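PDB 2IBP: citrate synthase from Pyrobaculum aerophilum, which probably catalyses the condensation of oxaloacetate with acetyl-CoA and water to give citrate and CoA, a step of the tricarboxylic acid cycle. Local coordinates for residues E99-L104 with E114-A119; H108-L113 with F363-A368; H211-V216 with M369-G374. One frame throughout, in Å; residues are numbered along the deposited sequence.

Contact 1 of 3, residues E99-L104 with E114-A119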
ATOM      1  N   GLU A  99     -16.360   7.141  14.085  1.00  9.24           N
ATOM      2  CA  GLU A  99     -17.221   5.956  14.063  1.00 11.10           C
ATOM      3  C   GLU A  99     -16.474   4.761  13.492  1.00 11.23           C
ATOM      4  O   GLU A  99     -16.665   3.635  13.948  1.00 12.32           O
ATOM      5  CB  GLU A  99     -18.520   6.218  13.320  1.00 13.36           C
ATOM      6  CG  GLU A  99     -19.373   7.266  14.023  1.00 16.55           C
ATOM      7  CD  GLU A  99     -19.630   6.928  15.493  1.00 33.15           C
ATOM      8  OE1 GLU A  99     -20.076   5.792  15.775  1.00 31.24           O
ATOM      9  OE2 GLU A  99     -19.378   7.791  16.367  1.00 37.75           O
ATOM     10  N   VAL A 100     -15.653   4.985  12.466  1.00  8.67           N
ATOM     11  CA  VAL A 100     -14.847   3.903  11.929  1.00 10.32           C
ATOM     12  C   VAL A 100     -13.943   3.339  13.029  1.00  9.32           C
ATOM     13  O   VAL A 100     -13.884   2.135  13.239  1.00  9.87           O
ATOM     14  CB  VAL A 100     -14.045   4.357  10.711  1.00  7.46           C
ATOM     15  CG1 VAL A 100     -12.965   3.346  10.349  1.00  9.65           C
ATOM     16  CG2 VAL A 100     -15.006   4.586   9.547  1.00  7.54           C
ATOM     17  N   ILE A 101     -13.261   4.216  13.760  1.00  7.98           N
ATOM     18  CA  ILE A 101     -12.412   3.765  14.872  1.00  8.23           C
ATOM     19  C   ILE A 101     -13.229   3.003  15.932  1.00  9.05           C
ATOM     20  O   ILE A 101     -12.796   1.955  16.426  1.00  9.19           O
ATOM     21  CB  ILE A 101     -11.678   4.952  15.523  1.00  8.87           C
ATOM     22  CG1 ILE A 101     -10.736   5.608  14.504  1.00  8.95           C
ATOM     23  CG2 ILE A 101     -10.858   4.472  16.733  1.00  9.56           C
ATOM     24  CD1 ILE A 101     -10.175   6.982  14.964  1.00  8.73           C
ATOM     25  N   ARG A 102     -14.397   3.522  16.283  1.00 10.38           N
ATOM     26  CA  ARG A 102     -15.263   2.889  17.282  0.50  6.42           C
ATOM     27  C   ARG A 102     -15.595   1.471  16.851  1.00 12.08           C
ATOM     28  O   ARG A 102     -15.528   0.525  17.646  1.00 13.97           O
ATOM     29  CB  ARG A 102     -16.561   3.675  17.427  0.50  9.56           C
ATOM     30  CG  ARG A 102     -17.473   3.156  18.529  0.50 16.23           C
ATOM     31  CD  ARG A 102     -18.823   3.843  18.498  0.50 19.54           C
ATOM     32  NE  ARG A 102     -18.696   5.296  18.499  0.50 16.37           N
ATOM     33  CZ  ARG A 102     -18.643   6.060  19.589  0.50 20.40           C
ATOM     34  NH1 ARG A 102     -18.677   5.527  20.802  0.50 22.53           N
ATOM     35  NH2 ARG A 102     -18.529   7.378  19.455  0.50 21.62           N
ATOM     36  N   ASN A 103     -15.962   1.325  15.583  1.00 10.28           N
ATOM     37  CA  ASN A 103     -16.298  -0.002  15.071  1.00  9.50           C
ATOM     38  C   ASN A 103     -15.150  -0.980  15.091  1.00 11.46           C
ATOM     39  O   ASN A 103     -15.373  -2.183  15.164  1.00 14.05           O
ATOM     40  CB  ASN A 103     -16.891   0.072  13.691  1.00 14.08           C
ATOM     41  CG  ASN A 103     -18.322   0.454  13.745  1.00 17.57           C
ATOM     42  OD1 ASN A 103     -19.132  -0.279  14.325  1.00 28.90           O
ATOM     43  ND2 ASN A 103     -18.637   1.647  13.275  1.00 17.41           N
ATOM     44  N   LEU A 104     -13.930  -0.455  15.082  1.00  8.57           N
ATOM     45  CA  LEU A 104     -12.725  -1.265  15.103  1.00  9.98           C
ATOM     46  C   LEU A 104     -12.021  -1.223  16.470  1.00  7.48           C
ATOM     47  O   LEU A 104     -10.877  -1.632  16.592  1.00 10.49           O
ATOM     48  CB  LEU A 104     -11.798  -0.786  13.996  1.00 12.18           C
ATOM     49  CG  LEU A 104     -12.377  -0.954  12.586  1.00 13.87           C
ATOM     50  CD1 LEU A 104     -11.357  -0.497  11.544  1.00 16.70           C
ATOM     51  CD2 LEU A 104     -12.747  -2.413  12.402  1.00 17.37           C
ATOM     52  N   GLU A 114      -5.211   2.028   9.595  1.00  9.02           N
ATOM     53  CA  GLU A 114      -5.374   1.923   8.141  1.00  9.59           C
ATOM     54  C   GLU A 114      -6.748   2.414   7.723  1.00 11.60           C
ATOM     55  O   GLU A 114      -6.869   3.249   6.831  1.00 10.48           O
ATOM     56  CB  GLU A 114      -5.260   0.470   7.662  1.00 16.41           C
ATOM     57  CG  GLU A 114      -3.899  -0.147   7.723  1.00 25.00           C
ATOM     58  CD  GLU A 114      -3.912  -1.563   7.179  1.00 18.03           C
ATOM     59  OE1 GLU A 114      -4.451  -1.781   6.064  1.00 22.60           O
ATOM     60  OE2 GLU A 114      -3.414  -2.467   7.880  1.00 24.32           O
ATOM     61  N   ALA A 115      -7.786   1.888   8.370  1.00  8.12           N
ATOM     62  CA  ALA A 115      -9.162   2.234   8.026  1.00  8.09           C
ATOM     63  C   ALA A 115      -9.503   3.691   8.363  1.00  8.06           C
ATOM     64  O   ALA A 115     -10.155   4.387   7.585  1.00  9.14           O
ATOM     65  CB  ALA A 115     -10.140   1.281   8.722  1.00 11.66           C
ATOM     66  N   ALA A 116      -9.028   4.162   9.513  1.00  7.96           N
ATOM     67  CA  ALA A 116      -9.298   5.530   9.939  1.00  8.90           C
ATOM     68  C   ALA A 116      -8.646   6.564   9.017  1.00  7.20           C
ATOM     69  O   ALA A 116      -9.242   7.592   8.691  1.00  9.09           O
ATOM     70  CB  ALA A 116      -8.824   5.740  11.396  1.00  7.99           C
ATOM     71  N   VAL A 117      -7.439   6.282   8.552  1.00  7.83           N
ATOM     72  CA  VAL A 117      -6.766   7.206   7.644  1.00  7.01           C
ATOM     73  C   VAL A 117      -7.527   7.277   6.315  1.00  8.60           C
ATOM     74  O   VAL A 117      -7.791   8.360   5.787  1.00  9.47           O
ATOM     75  CB  VAL A 117      -5.324   6.799   7.432  1.00  9.11           C
ATOM     76  CG1 VAL A 117      -4.735   7.543   6.251  1.00  8.20           C
ATOM     77  CG2 VAL A 117      -4.536   7.038   8.711  1.00  9.57           C
ATOM     78  N   ALA A 118      -7.962   6.130   5.812  1.00  9.24           N
ATOM     79  CA  ALA A 118      -8.757   6.114   4.580  1.00  7.35           C
ATOM     80  C   ALA A 118     -10.067   6.878   4.802  1.00  8.42           C
ATOM     81  O   ALA A 118     -10.499   7.669   3.957  1.00 10.53           O
ATOM     82  CB  ALA A 118      -9.074   4.677   4.154  1.00  9.82           C
ATOM     83  N   ALA A 119     -10.722   6.619   5.929  1.00  9.19           N
ATOM     84  CA  ALA A 119     -11.986   7.276   6.249  1.00  8.34           C
ATOM     85  C   ALA A 119     -11.841   8.780   6.333  1.00 10.12           C
ATOM     86  O   ALA A 119     -12.679   9.506   5.805  1.00  9.70           O
ATOM     87  CB  ALA A 119     -12.570   6.748   7.546  1.00 11.17           C
TER
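Val100 carries the apolar packing, using its two methyls on different turns of the opposing helix: CG1 meets Ala115 CB at 3.9 Å and CG2 meets Ala119 CB at 3.8 Å. CG1 stands anti to the backbone N (chi1 167°), which leaves CG2 beside that N and sends one branch to each of Ala115 and Ala119. Ala115 CB is shared, since Leu104 CD1 comes to 3.6 Å from it. Ile101 adds the other flank, with CG1 3.7 Å from Ala116 CB and CD1 also against that methyl. Helices 95-103 and 109-123 form an antiparallel helical hairpin in the largely helical citrate synthase fold, with segment axes 9.0 Å apart and 163° between their directions. Small alanine methyls on one side and branched chains on the other fit that spacing.

Among the polar groups, Asn103 ND2 gives a weak bond to Glu99 O within its own helix. Beyond the hairpin, Leu104 O accepts from His165 NE2 of helix 141-169. Two bonds reach the second subunit: Asn103 O pairs with Tyr123 OH of that subunit, and Glu114 OE2 with its Ser235 OG.

Contact 2 of 3, residues H108-L113 with F363-A368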
ATOM      1  N   HIS A 108      -7.041  -4.923  16.329  1.00  9.95           N
ATOM      2  CA  HIS A 108      -5.687  -4.454  16.526  1.00  9.28           C
ATOM      3  C   HIS A 108      -5.602  -3.019  16.032  1.00  7.51           C
ATOM      4  O   HIS A 108      -6.187  -2.675  14.997  1.00 10.37           O
ATOM      5  CB  HIS A 108      -4.696  -5.333  15.768  1.00 12.21           C
ATOM      6  CG  HIS A 108      -3.265  -4.990  16.038  1.00 18.35           C
ATOM      7  ND1 HIS A 108      -2.614  -3.948  15.402  1.00 16.04           N
ATOM      8  CD2 HIS A 108      -2.357  -5.545  16.877  1.00 20.23           C
ATOM      9  CE1 HIS A 108      -1.372  -3.875  15.842  1.00 17.55           C
ATOM     10  NE2 HIS A 108      -1.188  -4.835  16.735  1.00 21.11           N
ATOM     11  N   PRO A 109      -4.887  -2.158  16.769  1.00  9.47           N
ATOM     12  CA  PRO A 109      -4.859  -0.759  16.383  1.00 10.09           C
ATOM     13  C   PRO A 109      -4.375  -0.465  14.976  1.00  9.11           C
ATOM     14  O   PRO A 109      -4.806   0.520  14.400  1.00 10.25           O
ATOM     15  CB  PRO A 109      -3.942  -0.102  17.416  1.00 13.90           C
ATOM     16  CG  PRO A 109      -3.343  -1.182  18.201  1.00 15.00           C
ATOM     17  CD  PRO A 109      -4.160  -2.407  18.021  1.00 10.02           C
ATOM     18  N   MET A 110      -3.459  -1.261  14.433  1.00  8.88           N
ATOM     19  CA  MET A 110      -2.954  -0.967  13.088  1.00 11.34           C
ATOM     20  C   MET A 110      -4.040  -1.092  12.018  1.00  9.86           C
ATOM     21  O   MET A 110      -4.032  -0.337  11.049  1.00  9.23           O
ATOM     22  CB  MET A 110      -1.714  -1.776  12.743  1.00  9.11           C
ATOM     23  CG  MET A 110      -0.507  -1.364  13.570  1.00 10.71           C
ATOM     24  SD  MET A 110       0.086   0.297  13.187  1.00 10.10           S
ATOM     25  CE  MET A 110       1.008  -0.003  11.685  1.00  9.60           C
ATOM     26  N   PHE A 111      -5.008  -1.981  12.219  1.00  9.89           N
ATOM     27  CA  PHE A 111      -6.132  -2.071  11.279  1.00  8.66           C
ATOM     28  C   PHE A 111      -6.970  -0.799  11.390  1.00  7.65           C
ATOM     29  O   PHE A 111      -7.455  -0.258  10.396  1.00 10.52           O
ATOM     30  CB  PHE A 111      -7.004  -3.278  11.579  1.00 12.31           C
ATOM     31  CG  PHE A 111      -6.416  -4.577  11.123  1.00 13.17           C
ATOM     32  CD1 PHE A 111      -6.325  -4.864   9.768  1.00 14.97           C
ATOM     33  CD2 PHE A 111      -6.063  -5.547  12.034  1.00 15.19           C
ATOM     34  CE1 PHE A 111      -5.847  -6.084   9.329  1.00 14.23           C
ATOM     35  CE2 PHE A 111      -5.567  -6.760  11.602  1.00 14.09           C
ATOM     36  CZ  PHE A 111      -5.461  -7.027  10.252  1.00 14.25           C
ATOM     37  N   ALA A 112      -7.172  -0.342  12.625  1.00 10.28           N
ATOM     38  CA  ALA A 112      -7.931   0.875  12.880  1.00 11.23           C
ATOM     39  C   ALA A 112      -7.241   2.057  12.236  1.00  9.98           C
ATOM     40  O   ALA A 112      -7.913   2.928  11.679  1.00  8.90           O
ATOM     41  CB  ALA A 112      -8.104   1.114  14.385  1.00 11.32           C
ATOM     42  N   LEU A 113      -5.911   2.125  12.344  1.00  8.23           N
ATOM     43  CA  LEU A 113      -5.166   3.218  11.714  1.00  8.46           C
ATOM     44  C   LEU A 113      -5.383   3.197  10.212  1.00 10.89           C
ATOM     45  O   LEU A 113      -5.647   4.239   9.615  1.00 10.42           O
ATOM     46  CB  LEU A 113      -3.671   3.151  11.992  1.00 12.51           C
ATOM     47  CG  LEU A 113      -3.199   3.981  13.185  1.00 19.63           C
ATOM     48  CD1 LEU A 113      -3.821   3.489  14.491  1.00 21.94           C
ATOM     49  CD2 LEU A 113      -1.682   3.940  13.245  1.00 15.03           C
ATOM     50  N   PHE A 363       2.850   0.508  20.317  1.00  6.57           N
ATOM     51  CA  PHE A 363       4.223   0.920  20.007  1.00  8.29           C
ATOM     52  C   PHE A 363       4.370   1.269  18.530  1.00  7.02           C
ATOM     53  O   PHE A 363       4.914   2.329  18.178  1.00  7.62           O
ATOM     54  CB  PHE A 363       5.232  -0.191  20.361  1.00  8.37           C
ATOM     55  CG  PHE A 363       5.539  -0.313  21.838  1.00  8.79           C
ATOM     56  CD1 PHE A 363       4.632   0.101  22.808  1.00  9.09           C
ATOM     57  CD2 PHE A 363       6.680  -1.002  22.251  1.00  6.69           C
ATOM     58  CE1 PHE A 363       4.916  -0.061  24.171  1.00  9.88           C
ATOM     59  CE2 PHE A 363       6.957  -1.162  23.601  1.00  8.16           C
ATOM     60  CZ  PHE A 363       6.076  -0.692  24.551  1.00  9.23           C
ATOM     61  N   THR A 364       3.920   0.372  17.657  1.00  6.85           N
ATOM     62  CA  THR A 364       4.041   0.623  16.213  1.00  8.43           C
ATOM     63  C   THR A 364       3.148   1.779  15.763  1.00  7.28           C
ATOM     64  O   THR A 364       3.592   2.614  14.983  1.00  7.68           O
ATOM     65  CB  THR A 364       3.875  -0.653  15.403  1.00  9.29           C
ATOM     66  OG1 THR A 364       4.893  -1.581  15.828  1.00 11.09           O
ATOM     67  CG2 THR A 364       4.059  -0.345  13.912  1.00 11.34           C
ATOM     68  N   PRO A 365       1.911   1.868  16.288  1.00  7.07           N
ATOM     69  CA  PRO A 365       1.125   3.064  16.004  1.00  6.15           C
ATOM     70  C   PRO A 365       1.856   4.370  16.352  1.00  6.58           C
ATOM     71  O   PRO A 365       1.780   5.342  15.602  1.00  7.09           O
ATOM     72  CB  PRO A 365      -0.119   2.861  16.853  1.00  6.30           C
ATOM     73  CG  PRO A 365      -0.336   1.378  16.756  1.00  7.44           C
ATOM     74  CD  PRO A 365       1.052   0.784  16.816  1.00  7.96           C
ATOM     75  N   ILE A 366       2.581   4.408  17.465  1.00  6.83           N
ATOM     76  CA  ILE A 366       3.352   5.616  17.808  1.00  7.85           C
ATOM     77  C   ILE A 366       4.486   5.847  16.802  1.00  3.37           C
ATOM     78  O   ILE A 366       4.786   6.985  16.440  1.00  6.22           O
ATOM     79  CB  ILE A 366       3.854   5.567  19.249  1.00  5.55           C
ATOM     80  CG1 ILE A 366       2.630   5.594  20.175  1.00  5.30           C
ATOM     81  CG2 ILE A 366       4.767   6.760  19.571  1.00  7.02           C
ATOM     82  CD1 ILE A 366       2.923   5.235  21.619  1.00  6.90           C
ATOM     83  N   PHE A 367       5.111   4.777  16.323  1.00  6.29           N
ATOM     84  CA  PHE A 367       6.094   4.923  15.251  1.00  6.78           C
ATOM     85  C   PHE A 367       5.432   5.612  14.022  1.00  5.17           C
ATOM     86  O   PHE A 367       6.017   6.501  13.409  1.00  6.26           O
ATOM     87  CB  PHE A 367       6.646   3.552  14.854  1.00  7.47           C
ATOM     88  CG  PHE A 367       7.689   3.606  13.778  1.00  8.11           C
ATOM     89  CD1 PHE A 367       9.032   3.690  14.085  1.00 11.81           C
ATOM     90  CD2 PHE A 367       7.319   3.581  12.443  1.00  9.41           C
ATOM     91  CE1 PHE A 367       9.987   3.719  13.072  1.00 13.11           C
ATOM     92  CE2 PHE A 367       8.269   3.594  11.440  1.00 12.92           C
ATOM     93  CZ  PHE A 367       9.602   3.635  11.758  1.00  9.85           C
ATOM     94  N   ALA A 368       4.224   5.183  13.664  1.00  6.13           N
ATOM     95  CA  ALA A 368       3.455   5.808  12.577  1.00  6.04           C
ATOM     96  C   ALA A 368       3.212   7.302  12.855  1.00  5.56           C
ATOM     97  O   ALA A 368       3.255   8.134  11.943  1.00  6.26           O
ATOM     98  CB  ALA A 368       2.099   5.079  12.386  1.00  6.68           C
TER
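Met110 passes its thioether obliquely over the CG and CD atoms of Pro365, with SD 3.8 Å from Pro365 CG and about as close to CD. The chain is bent at both chi2 (-68°) and chi3, and these two bends carry the sulfur across the proline ring and turn the terminal methyl on toward Thr364. There CE meets Thr364 CG2 at 3.8 Å, the two side chains crossing at about a right angle. It is the methyl branch of the threonine that does the touching.

Pro365 is the most deeply covered residue of the pair of segments, and three side chains of the other helix reach it. Pro109 CB approaches the same CG atom at 4.0 Å, so proline meets proline at the first turns of the two helices. On the C-terminal side, Leu113 extends CD2 into the angle between Pro365 and Ala368, 4.0 Å from Ala368 CB and 4.1 Å from Pro365 CB. The segments run roughly alongside, their directions 30° apart and their axes 9.9 Å from each other.

One polar feature shapes the start of helix 109-123. His108 sits at its N-cap, and ND1 accepts from Met110 N at 3.0 Å, a fairly straight bond (161° at the hydrogen) whose donor is tilted from the ring plane.

Helix 141-169 packs on both partners through Val162, which touches Leu113 and Pro365, and Leu244 of helix 233-244 touches Met110 and Thr364. Helices 109-123 and 363-382 are thus joined within the largely helical citrate synthase fold. Across the interface the chemistry is apolar, of hydrocarbon and thioether groups, which suggests that shape and burial, rather than any polar pairing, hold these two helices in place.

Contact 3 of 3, residues H211-V216 with M369-G374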
ATOM      1  N   HIS A 211      12.215   9.351  15.116  1.00  6.84           N
ATOM      2  CA  HIS A 211      11.752   8.368  14.142  1.00  7.31           C
ATOM      3  C   HIS A 211      11.048   8.979  12.950  1.00  7.16           C
ATOM      4  O   HIS A 211      10.478   8.257  12.135  1.00  7.73           O
ATOM      5  CB  HIS A 211      10.851   7.358  14.856  1.00  7.58           C
ATOM      6  CG  HIS A 211      11.582   6.571  15.906  1.00  8.79           C
ATOM      7  ND1 HIS A 211      11.886   7.097  17.144  1.00 11.70           N
ATOM      8  CD2 HIS A 211      12.128   5.329  15.877  1.00  9.94           C
ATOM      9  CE1 HIS A 211      12.611   6.222  17.825  1.00  9.18           C
ATOM     10  NE2 HIS A 211      12.754   5.131  17.086  1.00 10.43           N
ATOM     11  N   ALA A 212      11.144  10.303  12.808  1.00  5.33           N
ATOM     12  CA  ALA A 212      10.413  11.034  11.772  1.00  7.75           C
ATOM     13  C   ALA A 212      10.703  10.596  10.341  1.00  4.59           C
ATOM     14  O   ALA A 212       9.791  10.609   9.496  1.00  7.89           O
ATOM     15  CB  ALA A 212      10.615  12.517  11.936  1.00  9.25           C
ATOM     16  N   ASP A 213      11.960  10.269  10.053  1.00  7.27           N
ATOM     17  CA  ASP A 213      12.303   9.722   8.735  1.00  8.03           C
ATOM     18  C   ASP A 213      13.561   8.898   8.837  1.00  6.81           C
ATOM     19  O   ASP A 213      14.393   9.126   9.722  1.00  7.01           O
ATOM     20  CB  ASP A 213      12.482  10.791   7.663  1.00  9.38           C
ATOM     21  CG  ASP A 213      12.342  10.207   6.264  1.00 14.96           C
ATOM     22  OD1 ASP A 213      11.312   9.547   6.016  1.00 11.45           O
ATOM     23  OD2 ASP A 213      13.264  10.355   5.428  1.00 13.09           O
ATOM     24  N   HIS A 214      13.694   7.904   7.968  1.00  9.91           N
ATOM     25  CA  HIS A 214      14.878   7.084   7.993  1.00  7.53           C
ATOM     26  C   HIS A 214      15.015   6.393   6.652  1.00 12.02           C
ATOM     27  O   HIS A 214      14.673   5.227   6.513  1.00 15.92           O
ATOM     28  CB  HIS A 214      14.803   6.105   9.168  1.00 10.55           C
ATOM     29  CG  HIS A 214      16.136   5.769   9.768  1.00  9.88           C
ATOM     30  ND1 HIS A 214      16.691   4.510   9.698  1.00 12.94           N
ATOM     31  CD2 HIS A 214      17.058   6.550  10.383  1.00 13.85           C
ATOM     32  CE1 HIS A 214      17.867   4.515  10.306  1.00 13.33           C
ATOM     33  NE2 HIS A 214      18.104   5.736  10.748  1.00 12.27           N
ATOM     34  N   GLU A 215      15.393   7.198   5.661  1.00 18.55           N
ATOM     35  CA  GLU A 215      15.546   6.752   4.286  1.00 25.87           C
ATOM     36  C   GLU A 215      14.283   6.083   3.739  1.00 11.25           C
ATOM     37  O   GLU A 215      13.207   6.650   3.900  1.00 16.23           O
ATOM     38  CB  GLU A 215      16.845   5.974   4.093  1.00 19.72           C
ATOM     39  CG  GLU A 215      18.041   6.917   4.349  1.00 19.71           C
ATOM     40  CD  GLU A 215      19.407   6.316   4.103  1.00 27.70           C
ATOM     41  OE1 GLU A 215      19.557   5.071   4.068  1.00 27.92           O
ATOM     42  OE2 GLU A 215      20.354   7.119   4.005  1.00 26.87           O
ATOM     43  N   VAL A 216      14.397   4.948   3.040  1.00 14.55           N
ATOM     44  CA  VAL A 216      13.233   4.398   2.345  1.00 13.11           C
ATOM     45  C   VAL A 216      12.924   2.932   2.644  1.00 10.63           C
ATOM     46  O   VAL A 216      13.164   2.038   1.803  1.00 12.57           O
ATOM     47  CB  VAL A 216      13.345   4.583   0.805  1.00 13.44           C
ATOM     48  CG1 VAL A 216      11.982   4.309   0.160  1.00 12.80           C
ATOM     49  CG2 VAL A 216      13.793   5.991   0.460  1.00 13.32           C
ATOM     50  N   MET A 369       2.898   7.640  14.102  1.00  6.32           N
ATOM     51  CA  MET A 369       2.719   9.050  14.486  1.00  7.90           C
ATOM     52  C   MET A 369       3.974   9.859  14.203  1.00  7.61           C
ATOM     53  O   MET A 369       3.890  11.033  13.855  1.00  7.97           O
ATOM     54  CB  MET A 369       2.373   9.172  15.969  1.00  6.57           C
ATOM     55  CG  MET A 369       0.956   8.766  16.256  1.00  8.85           C
ATOM     56  SD  MET A 369       0.722   8.375  17.997  1.00  8.66           S
ATOM     57  CE  MET A 369       1.669   9.672  18.788  1.00 11.02           C
ATOM     58  N   SER A 370       5.135   9.245  14.376  1.00  5.51           N
ATOM     59  CA  SER A 370       6.378   9.902  14.077  1.00  6.27           C
ATOM     60  C   SER A 370       6.646   9.976  12.568  1.00  7.94           C
ATOM     61  O   SER A 370       6.845  11.053  11.979  1.00  7.05           O
ATOM     62  CB  SER A 370       7.537   9.150  14.722  1.00  7.04           C
ATOM     63  OG  SER A 370       8.755   9.728  14.341  1.00  6.84           O
ATOM     64  N   ARG A 371       6.637   8.797  11.956  1.00  6.06           N
ATOM     65  CA  ARG A 371       7.047   8.629  10.575  1.00  5.93           C
ATOM     66  C   ARG A 371       6.110   9.199   9.527  1.00  5.86           C
ATOM     67  O   ARG A 371       6.520   9.422   8.397  1.00  6.20           O
ATOM     68  CB  ARG A 371       7.277   7.147  10.303  1.00  6.33           C
ATOM     69  CG  ARG A 371       7.787   6.813   8.920  1.00  8.40           C
ATOM     70  CD  ARG A 371       9.113   7.477   8.567  1.00  7.41           C
ATOM     71  NE  ARG A 371      10.112   7.261   9.627  1.00  7.35           N
ATOM     72  CZ  ARG A 371      10.938   6.219   9.684  1.00  8.03           C
ATOM     73  NH1 ARG A 371      11.035   5.361   8.676  1.00  9.54           N
ATOM     74  NH2 ARG A 371      11.739   6.061  10.722  1.00  9.24           N
ATOM     75  N   VAL A 372       4.880   9.494   9.920  1.00  4.57           N
ATOM     76  CA  VAL A 372       3.917  10.022   8.963  1.00  6.07           C
ATOM     77  C   VAL A 372       4.468  11.270   8.273  1.00  4.91           C
ATOM     78  O   VAL A 372       4.256  11.469   7.070  1.00  6.30           O
ATOM     79  CB  VAL A 372       2.553  10.278   9.596  1.00  6.34           C
ATOM     80  CG1 VAL A 372       2.674  11.217  10.770  1.00  6.59           C
ATOM     81  CG2 VAL A 372       1.563  10.777   8.529  1.00  7.33           C
ATOM     82  N   VAL A 373       5.243  12.084   8.989  1.00  5.46           N
ATOM     83  CA  VAL A 373       5.784  13.263   8.330  1.00  5.53           C
ATOM     84  C   VAL A 373       6.790  12.888   7.240  1.00  7.06           C
ATOM     85  O   VAL A 373       6.807  13.491   6.178  1.00  7.89           O
ATOM     86  CB  VAL A 373       6.354  14.317   9.295  1.00  8.31           C
ATOM     87  CG1 VAL A 373       7.609  13.834  10.012  1.00  7.36           C
ATOM     88  CG2 VAL A 373       6.630  15.614   8.516  1.00  9.29           C
ATOM     89  N   GLY A 374       7.621  11.884   7.500  1.00  4.82           N
ATOM     90  CA  GLY A 374       8.547  11.402   6.490  1.00  4.96           C
ATOM     91  C   GLY A 374       7.773  10.859   5.297  1.00  6.52           C
ATOM     92  O   GLY A 374       8.084  11.162   4.156  1.00  9.18           O
TER
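Arg371 leaves its helix with CG anti to the backbone N (chi1 -177°) and then bends at chi2 (59°) and chi3 (50°), a curl that brings the guanidinium back over the loop to His211 O. There NE and NH2 grip that one oxygen side-on, at 2.7 Å from NE and 2.9 Å from NH2. The oxygen lies close to the guanidinium plane, but both nitrogens reach it from the same face of its carbonyl, NH2 well above that plane. His214 N lies over the centre of one guanidinium face, and His214 CB packs 3.4 Å from NH2. Asp213 OD1 is 4.4 Å from NE and well out of the guanidinium plane, so no N-H points at it and any effect is probably electrostatic.

At the next turn Gly374 N gives a weak bond to Ala212 O at 3.2 Å, and Gly374 CA sits 3.4 Å from Asp213 OD1. Ala212 CB rests on Val373 CG1. Other polar ends have partners elsewhere: His211 ND1 with Tyr207 O, Ser370 OG with Leu208 O, Asp213 OD2 with Ser37 OG and His378 NE2, and His214 NE2 with Tyr292 OH.

This loop between helices 198-210 and 218-227 is pinned to helix 363-382 beside the predicted catalytic residues. The side chain of His214 is about 4 Å from that of His289, and His211 about 5 Å from Asp346, consistent with a place in the wall of the citrate synthase active site.

In the fold
From the N terminus, contact 1 closes first: a short loop joins helix 95-103 to helix 109-123, making a local hairpin. Contact 2 then opens within that hairpin, at 108-113, and spans some 250 residues to the start of helix 363-382, so contacts 1 and 2 cross and share helix 109-123, Leu104 CD1 packing on Ala112 CA. Contact 3 opens at the loop 211-216 and closes on the next residues of helix 363-382, crossing contact 2 in turn; Phe367 touches His211 where they meet. Contacts 1 and 3 follow in series without touching. Helix 363-382 thus links the hairpin, which borders the second subunit, to the loop beside the predicted active-site residues.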